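Local coordinates for putative nucleotide-diphospho-sugar transferase (Desulfovibrio desulfuricans subsp. desulfuricans, PDB 3CGX), which is a putative nucleotide-diphospho-sugar transferase, related by family to the GT-A glycosyltransferases, and probably transfers a sugar from a nucleotide-diphosphate donor, at residues Asp53-Tyr58 / Gln76-Ala81; Cys6-Val11 / His93-Ala98. One frame throughout, in Å; residues are numbered along the deposited sequence.

Contact 1. Residues Asp53-Tyr58 / Gln76-Ala81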
ATOM      1  N   ASP A  53     -11.263   5.157   9.633  1.00 22.38           N
ATOM      2  CA  ASP A  53     -10.117   5.397  10.488  1.00 20.79           C
ATOM      3  C   ASP A  53      -8.895   4.848   9.761  1.00 21.85           C
ATOM      4  O   ASP A  53      -8.963   3.878   8.965  1.00 25.75           O
ATOM      5  CB  ASP A  53     -10.250   4.688  11.847  1.00 24.43           C
ATOM      6  CG  ASP A  53     -11.347   5.280  12.746  1.00 22.27           C
ATOM      7  OD1 ASP A  53     -11.824   6.407  12.497  1.00 21.54           O
ATOM      8  OD2 ASP A  53     -11.682   4.617  13.740  1.00 29.21           O
ATOM      9  N   LEU A  54      -7.757   5.439  10.065  1.00 21.80           N
ATOM     10  CA  LEU A  54      -6.508   5.033   9.419  1.00 24.18           C
ATOM     11  C   LEU A  54      -5.436   4.648  10.427  1.00 22.86           C
ATOM     12  O   LEU A  54      -5.186   5.351  11.396  1.00 25.27           O
ATOM     13  CB  LEU A  54      -6.037   6.142   8.516  1.00 25.87           C
ATOM     14  CG  LEU A  54      -4.668   6.005   7.851  1.00 32.69           C
ATOM     15  CD1 LEU A  54      -4.799   5.060   6.687  1.00 25.83           C
ATOM     16  CD2 LEU A  54      -4.163   7.395   7.400  1.00 35.03           C
ATOM     17  N   HIS A  55      -4.880   3.460  10.227  1.00 21.49           N
ATOM     18  CA  HIS A  55      -3.775   2.954  11.051  1.00 22.08           C
ATOM     19  C   HIS A  55      -2.574   2.773  10.182  1.00 22.94           C
ATOM     20  O   HIS A  55      -2.617   2.000   9.223  1.00 22.17           O
ATOM     21  CB  HIS A  55      -4.125   1.620  11.666  1.00 26.02           C
ATOM     22  CG  HIS A  55      -5.221   1.710  12.675  1.00 27.99           C
ATOM     23  ND1 HIS A  55      -5.517   0.694  13.543  1.00 43.28           N
ATOM     24  CD2 HIS A  55      -6.081   2.710  12.956  1.00 38.73           C
ATOM     25  CE1 HIS A  55      -6.508   1.071  14.327  1.00 36.23           C
ATOM     26  NE2 HIS A  55      -6.862   2.293  13.994  1.00 34.88           N
ATOM     27  N   ILE A  56      -1.515   3.499  10.520  1.00 21.57           N
ATOM     28  CA  ILE A  56      -0.288   3.444   9.777  1.00 21.92           C
ATOM     29  C   ILE A  56       0.602   2.374  10.398  1.00 22.56           C
ATOM     30  O   ILE A  56       1.057   2.475  11.554  1.00 25.74           O
ATOM     31  CB  ILE A  56       0.423   4.822   9.741  1.00 22.79           C
ATOM     32  CG1 ILE A  56      -0.471   5.894   9.085  1.00 26.92           C
ATOM     33  CG2 ILE A  56       1.801   4.713   9.037  1.00 21.56           C
ATOM     34  CD1 ILE A  56       0.018   7.331   9.313  1.00 24.88           C
ATOM     35  N   CYS A  57       0.824   1.313   9.629  1.00 21.52           N
ATOM     36  CA  CYS A  57       1.523   0.102  10.113  1.00 21.18           C
ATOM     37  C   CYS A  57       2.881  -0.021   9.463  1.00 21.79           C
ATOM     38  O   CYS A  57       2.977  -0.263   8.253  1.00 21.39           O
ATOM     39  CB  CYS A  57       0.674  -1.145   9.802  1.00 23.04           C
ATOM     40  SG  CYS A  57      -0.983  -1.129  10.483  1.00 24.68           S
ATOM     41  N   TYR A  58       3.936   0.174  10.274  1.00 21.72           N
ATOM     42  CA  TYR A  58       5.286   0.248   9.788  1.00 21.54           C
ATOM     43  C   TYR A  58       6.164  -0.983  10.033  1.00 18.67           C
ATOM     44  O   TYR A  58       6.071  -1.714  11.031  1.00 20.93           O
ATOM     45  CB  TYR A  58       5.974   1.489  10.356  1.00 19.32           C
ATOM     46  CG  TYR A  58       6.110   1.558  11.858  1.00 17.63           C
ATOM     47  CD1 TYR A  58       7.164   0.952  12.505  1.00 22.87           C
ATOM     48  CD2 TYR A  58       5.189   2.283  12.646  1.00 19.84           C
ATOM     49  CE1 TYR A  58       7.299   1.064  13.838  1.00 21.25           C
ATOM     50  CE2 TYR A  58       5.321   2.370  13.987  1.00 24.11           C
ATOM     51  CZ  TYR A  58       6.370   1.757  14.581  1.00 26.30           C
ATOM     52  OH  TYR A  58       6.535   1.857  15.950  1.00 20.58           O
ATOM     53  N   GLN A  76      -0.624  13.287  15.336  1.00 22.48           N
ATOM     54  CA  GLN A  76      -2.065  13.082  15.521  1.00 27.37           C
ATOM     55  C   GLN A  76      -2.508  11.746  14.944  1.00 28.34           C
ATOM     56  O   GLN A  76      -3.611  11.301  15.191  1.00 29.09           O
ATOM     57  CB  GLN A  76      -2.896  14.230  14.895  1.00 27.79           C
ATOM     58  CG  GLN A  76      -2.828  14.390  13.368  1.00 25.72           C
ATOM     59  CD  GLN A  76      -1.700  15.283  12.868  1.00 31.39           C
ATOM     60  OE1 GLN A  76      -0.517  15.117  13.221  1.00 25.22           O
ATOM     61  NE2 GLN A  76      -2.061  16.238  12.027  1.00 30.10           N
ATOM     62  N   HIS A  77      -1.636  11.120  14.162  1.00 28.07           N
ATOM     63  CA  HIS A  77      -1.972   9.846  13.467  1.00 25.75           C
ATOM     64  C   HIS A  77      -1.701   8.644  14.357  1.00 25.03           C
ATOM     65  O   HIS A  77      -0.951   8.708  15.357  1.00 25.30           O
ATOM     66  CB  HIS A  77      -1.165   9.709  12.162  1.00 25.75           C
ATOM     67  CG  HIS A  77      -1.249  10.923  11.302  1.00 30.98           C
ATOM     68  ND1 HIS A  77      -2.370  11.224  10.569  1.00 32.97           N
ATOM     69  CD2 HIS A  77      -0.404  11.963  11.147  1.00 28.14           C
ATOM     70  CE1 HIS A  77      -2.188  12.379   9.950  1.00 36.57           C
ATOM     71  NE2 HIS A  77      -1.008  12.857  10.296  1.00 36.63           N
HETATM   72  N   MSE A  78      -2.372   7.551  14.017  1.00 23.48           N
HETATM   73  CA  MSE A  78      -2.233   6.303  14.757  1.00 22.98           C
HETATM   74  C   MSE A  78      -1.201   5.449  14.033  1.00 23.35           C
HETATM   75  O   MSE A  78      -1.341   5.127  12.842  1.00 23.17           O
HETATM   76  CB  MSE A  78      -3.580   5.575  14.862  1.00 24.58           C
HETATM   77  CG  MSE A  78      -4.576   6.380  15.626  1.00 38.56           C
HETATM   78 SE   MSE A  78      -6.348   5.512  15.789  0.75 56.86          SE
HETATM   79  CE  MSE A  78      -7.123   5.964  13.997  1.00 40.99           C
ATOM     80  N   PHE A  79      -0.143   5.110  14.761  1.00 22.62           N
ATOM     81  CA  PHE A  79       0.963   4.333  14.228  1.00 22.23           C
ATOM     82  C   PHE A  79       1.073   3.043  15.036  1.00 25.32           C
ATOM     83  O   PHE A  79       0.831   3.048  16.235  1.00 26.28           O
ATOM     84  CB  PHE A  79       2.290   5.084  14.356  1.00 21.28           C
ATOM     85  CG  PHE A  79       2.339   6.428  13.659  1.00 23.39           C
ATOM     86  CD1 PHE A  79       2.615   6.499  12.289  1.00 22.83           C
ATOM     87  CD2 PHE A  79       2.221   7.612  14.368  1.00 25.05           C
ATOM     88  CE1 PHE A  79       2.678   7.729  11.635  1.00 22.49           C
ATOM     89  CE2 PHE A  79       2.288   8.868  13.702  1.00 20.82           C
ATOM     90  CZ  PHE A  79       2.513   8.906  12.351  1.00 20.92           C
ATOM     91  N   ALA A  80       1.434   1.954  14.362  1.00 22.47           N
ATOM     92  CA  ALA A  80       1.715   0.664  15.016  1.00 24.37           C
ATOM     93  C   ALA A  80       2.763  -0.064  14.226  1.00 21.23           C
ATOM     94  O   ALA A  80       2.762   0.007  12.994  1.00 22.46           O
ATOM     95  CB  ALA A  80       0.452  -0.202  15.135  1.00 25.47           C
ATOM     96  N   ALA A  81       3.662  -0.766  14.931  1.00 21.62           N
ATOM     97  CA  ALA A  81       4.633  -1.630  14.261  1.00 21.70           C
ATOM     98  C   ALA A  81       3.877  -2.804  13.678  1.00 21.62           C
ATOM     99  O   ALA A  81       2.938  -3.310  14.265  1.00 23.10           O
ATOM    100  CB  ALA A  81       5.780  -2.139  15.199  1.00 20.14           C
TER
HETATM  101  O   HOH W   1      -4.400   7.874  12.003  1.00 27.95           O

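Contact 2. Residues Cys6-Val11 / His93-Ala98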
ATOM      1  N   CYS A   6     -11.941   0.633   8.716  1.00 22.41           N
ATOM      2  CA  CYS A   6     -10.552   0.943   9.000  1.00 23.01           C
ATOM      3  C   CYS A   6      -9.655   0.666   7.791  1.00 22.61           C
ATOM      4  O   CYS A   6      -9.845  -0.307   7.072  1.00 27.44           O
ATOM      5  CB  CYS A   6     -10.040   0.146  10.217  1.00 26.66           C
ATOM      6  SG  CYS A   6      -8.438   0.848  10.823  1.00 37.18           S
ATOM      7  N   ILE A   7      -8.711   1.572   7.563  1.00 20.56           N
ATOM      8  CA  ILE A   7      -7.672   1.418   6.526  1.00 20.00           C
ATOM      9  C   ILE A   7      -6.338   1.154   7.202  1.00 20.90           C
ATOM     10  O   ILE A   7      -5.905   1.932   8.064  1.00 23.51           O
ATOM     11  CB  ILE A   7      -7.495   2.661   5.639  1.00 19.00           C
ATOM     12  CG1 ILE A   7      -8.786   3.034   4.901  1.00 20.15           C
ATOM     13  CG2 ILE A   7      -6.327   2.473   4.674  1.00 19.33           C
ATOM     14  CD1 ILE A   7      -8.812   4.549   4.519  1.00 23.86           C
ATOM     15  N   LEU A   8      -5.744   0.011   6.880  1.00 19.53           N
ATOM     16  CA  LEU A   8      -4.408  -0.331   7.353  1.00 20.50           C
ATOM     17  C   LEU A   8      -3.431  -0.055   6.223  1.00 21.55           C
ATOM     18  O   LEU A   8      -3.478  -0.687   5.157  1.00 23.49           O
ATOM     19  CB  LEU A   8      -4.313  -1.773   7.771  1.00 19.01           C
ATOM     20  CG  LEU A   8      -5.378  -2.281   8.728  1.00 20.75           C
ATOM     21  CD1 LEU A   8      -5.272  -3.813   8.955  1.00 20.12           C
ATOM     22  CD2 LEU A   8      -5.357  -1.456  10.045  1.00 22.93           C
ATOM     23  N   PHE A   9      -2.540   0.881   6.496  1.00 22.41           N
ATOM     24  CA  PHE A   9      -1.610   1.442   5.503  1.00 20.05           C
ATOM     25  C   PHE A   9      -0.174   1.025   5.833  1.00 21.48           C
ATOM     26  O   PHE A   9       0.405   1.450   6.793  1.00 20.64           O
ATOM     27  CB  PHE A   9      -1.822   2.954   5.434  1.00 21.98           C
ATOM     28  CG  PHE A   9      -0.982   3.689   4.383  1.00 22.70           C
ATOM     29  CD1 PHE A   9      -0.837   3.187   3.091  1.00 27.00           C
ATOM     30  CD2 PHE A   9      -0.411   4.926   4.666  1.00 26.08           C
ATOM     31  CE1 PHE A   9      -0.143   3.913   2.113  1.00 24.91           C
ATOM     32  CE2 PHE A   9       0.319   5.630   3.660  1.00 25.70           C
ATOM     33  CZ  PHE A   9       0.455   5.082   2.403  1.00 25.78           C
ATOM     34  N   PHE A  10       0.354   0.123   5.019  1.00 20.05           N
ATOM     35  CA  PHE A  10       1.654  -0.504   5.242  1.00 20.39           C
ATOM     36  C   PHE A  10       2.758   0.299   4.593  1.00 21.79           C
ATOM     37  O   PHE A  10       2.755   0.548   3.378  1.00 23.29           O
ATOM     38  CB  PHE A  10       1.627  -1.969   4.724  1.00 22.68           C
ATOM     39  CG  PHE A  10       1.189  -2.985   5.734  1.00 22.18           C
ATOM     40  CD1 PHE A  10       0.121  -2.751   6.591  1.00 21.75           C
ATOM     41  CD2 PHE A  10       1.834  -4.237   5.802  1.00 21.84           C
ATOM     42  CE1 PHE A  10      -0.227  -3.682   7.537  1.00 21.55           C
ATOM     43  CE2 PHE A  10       1.439  -5.195   6.713  1.00 25.23           C
ATOM     44  CZ  PHE A  10       0.427  -4.928   7.586  1.00 24.72           C
ATOM     45  N   VAL A  11       3.693   0.727   5.448  1.00 22.91           N
ATOM     46  CA  VAL A  11       4.797   1.632   5.130  1.00 20.03           C
ATOM     47  C   VAL A  11       6.109   1.162   5.779  1.00 21.99           C
ATOM     48  O   VAL A  11       6.126   0.305   6.635  1.00 21.17           O
ATOM     49  CB  VAL A  11       4.466   3.099   5.634  1.00 23.19           C
ATOM     50  CG1 VAL A  11       3.156   3.655   4.991  1.00 22.35           C
ATOM     51  CG2 VAL A  11       4.389   3.181   7.205  1.00 16.27           C
ATOM     52  N   HIS A  93      -1.940 -10.397  11.265  1.00 23.55           N
ATOM     53  CA  HIS A  93      -1.974  -9.802  12.605  1.00 23.49           C
ATOM     54  C   HIS A  93      -2.608  -8.394  12.640  1.00 24.81           C
ATOM     55  O   HIS A  93      -3.412  -8.065  13.530  1.00 23.14           O
ATOM     56  CB  HIS A  93      -0.578  -9.793  13.216  1.00 24.48           C
ATOM     57  CG  HIS A  93      -0.034 -11.167  13.463  1.00 30.24           C
ATOM     58  ND1 HIS A  93       1.320 -11.449  13.498  1.00 39.19           N
ATOM     59  CD2 HIS A  93      -0.671 -12.359  13.624  1.00 38.32           C
ATOM     60  CE1 HIS A  93       1.491 -12.745  13.719  1.00 39.06           C
ATOM     61  NE2 HIS A  93       0.300 -13.321  13.782  1.00 32.31           N
ATOM     62  N   ALA A  94      -2.308  -7.587  11.635  1.00 21.85           N
ATOM     63  CA  ALA A  94      -2.832  -6.214  11.593  1.00 22.83           C
ATOM     64  C   ALA A  94      -4.369  -6.239  11.364  1.00 21.95           C
ATOM     65  O   ALA A  94      -5.149  -5.546  12.027  1.00 22.72           O
ATOM     66  CB  ALA A  94      -2.107  -5.396  10.516  1.00 20.02           C
HETATM   67  N   MSE A  95      -4.808  -7.083  10.450  1.00 23.51           N
HETATM   68  CA  MSE A  95      -6.240  -7.189  10.178  1.00 22.82           C
HETATM   69  C   MSE A  95      -7.007  -7.791  11.372  1.00 21.69           C
HETATM   70  O   MSE A  95      -8.087  -7.317  11.776  1.00 21.61           O
HETATM   71  CB  MSE A  95      -6.445  -8.051   8.938  1.00 26.37           C
HETATM   72  CG  MSE A  95      -5.820  -7.463   7.699  1.00 29.93           C
HETATM   73 SE   MSE A  95      -6.582  -8.151   5.995  0.75 29.79          SE
HETATM   74  CE  MSE A  95      -8.173  -7.061   6.149  1.00 31.43           C
ATOM     75  N   GLN A  96      -6.409  -8.819  11.957  1.00 24.57           N
ATOM     76  CA  GLN A  96      -6.996  -9.506  13.093  1.00 25.26           C
ATOM     77  C   GLN A  96      -7.165  -8.535  14.232  1.00 24.88           C
ATOM     78  O   GLN A  96      -8.185  -8.515  14.897  1.00 26.88           O
ATOM     79  CB  GLN A  96      -6.144 -10.702  13.540  1.00 26.22           C
ATOM     80  CG  GLN A  96      -6.788 -11.416  14.724  1.00 25.27           C
ATOM     81  CD  GLN A  96      -8.095 -12.103  14.340  1.00 29.49           C
ATOM     82  OE1 GLN A  96      -9.168 -11.695  14.774  1.00 32.61           O
ATOM     83  NE2 GLN A  96      -8.004 -13.120  13.493  1.00 26.01           N
ATOM     84  N   LYS A  97      -6.171  -7.687  14.419  1.00 23.91           N
ATOM     85  CA  LYS A  97      -6.199  -6.679  15.483  1.00 26.20           C
ATOM     86  C   LYS A  97      -7.301  -5.650  15.273  1.00 27.23           C
ATOM     87  O   LYS A  97      -8.003  -5.221  16.225  1.00 28.17           O
ATOM     88  CB  LYS A  97      -4.851  -5.985  15.559  1.00 26.18           C
ATOM     89  CG  LYS A  97      -4.782  -4.739  16.392  1.00 32.67           C
ATOM     90  CD  LYS A  97      -4.746  -4.987  17.859  1.00 44.01           C
ATOM     91  CE  LYS A  97      -4.308  -3.700  18.580  1.00 46.84           C
ATOM     92  NZ  LYS A  97      -5.034  -2.472  18.111  1.00 40.41           N
ATOM     93  N   ALA A  98      -7.452  -5.243  14.019  1.00 22.75           N
ATOM     94  CA  ALA A  98      -8.463  -4.238  13.656  1.00 20.96           C
ATOM     95  C   ALA A  98      -9.871  -4.782  13.911  1.00 22.41           C
ATOM     96  O   ALA A  98     -10.732  -4.091  14.457  1.00 24.90           O
ATOM     97  CB  ALA A  98      -8.279  -3.743  12.199  1.00 23.21           C
TER

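Contact 1. Residues Asp53-Tyr58 / Gln76-Ala81
Residues Ile56 to Tyr58 pair in parallel with Phe79 to Ala81, the two strand axes 30° apart. Ile56 is gripped at both ends of its backbone: its N donates to Met78 O (2.8 Å), and its O accepts from Ala80 N (2.9 Å). Tyr58 N then donates to Ala80 O at 3.0 Å. Toward the start of the pair a water takes over, donating to Leu54 O and accepting from Met78 N.

On one face of the sheet, Ile56 and Phe79 lie side by side and point the same way, with Ile56 CD1 3.6 Å from Phe79 CE1 and reaching His77 CB as well. Further along, Tyr58 carries its CG between the backbone N and the carbonyl carbon (chi1 62°), which swings the ring over the neighbouring strand. There Ala81 CA makes a CH-pi contact, 3.8 Å from the centroid of the Tyr58 ring and nearly above its centre, while Phe79 CB meets the ring edge. Phe69 of helix 65-73 also stacks on this tyrosine.

On the other face, the selenomethionine Met78 reaches back along the first strand. The bend at the end of its chain (chi3 -81°) brings CE to 3.3 Å from Leu54 O and to the edge of the His55 ring, with SE oblique to that ring.

This is a beta-alpha-beta unit whose two parallel strands are connected through helix 65-73. Three direct bonds join them from Ile56 to Tyr58, and a water links Leu54 O to Met78 N where the backbones are farther apart.

Contact 2. Residues Cys6-Val11 / His93-Ala98
Leu8 and Phe10 of strand 5-11 meet Ala94, Met95 and Ala98 of helix 87-100, a helix-on-sheet layer of the alpha/beta core, consistent with the Rossmann-like arrangement of GT-A folds. The helix runs roughly antiparallel to the strand, at 157°, with 9.8 Å between the axes of the two short segments.

Leu8 is the side chain to follow. Its CB leaves the strand toward the helix but makes no close contact there itself, and Leu8 CG is still 4.9 Å from Ala94 CB. The branches do the touching. CD1 is anti to CA (chi2 173°), so it continues the line of the side chain and comes down on the helix backbone, with Leu8 CD1 3.5 Å from Ala94 O and close to Met95 N. The same methyl, Leu8 CD1, has Ala94 CB on one flank and Met95 CG on another, 3.9 Å from each. The other branch turns along the helix instead, and Leu8 CD2 meets Ala98 CB, one turn further on, at 4.3 Å.

No hydrogen bond crosses this interface, and the carbonyl that CD1 rests against is already engaged: Ala94 O accepts the helical bond from Ala98 N. Two alanines a turn apart give the leucine short methyls to sit against, which is consistent with the close approach of CD1 to the main chain. Met95, a selenomethionine, leaves Leu8 at CG and runs on to Val106 and Leu108 of strand 105-109, so the helix also packs on the neighbouring strand. Phe10 meets the same Ala94 methyl from a different direction, edge first: Ala94 CB lies in the plane of the phenyl ring, 3.9 Å from both Phe10 CZ and Phe10 CE1.

How the contacts relate
From the N terminus, the chain lays down strand 5-11, passes through helices 21-27 and 29-47, and returns as strand 53-58 beside it. Helix 65-73 then leads to strand 78-81, where contact 1 closes the short loop. Only afterwards does helix 87-100 come back over strand 5-11, so contact 2 closes a much longer loop that contains the whole of contact 1. The two meet in the sheet: His55 N probably hydrogen-bonds to Ile7 O, and Cys57 packs on Phe10. Contact 1 thus attaches the outermost strand at this end of the sheet, while contact 2 packs the following helix on an interior strand of the sheet.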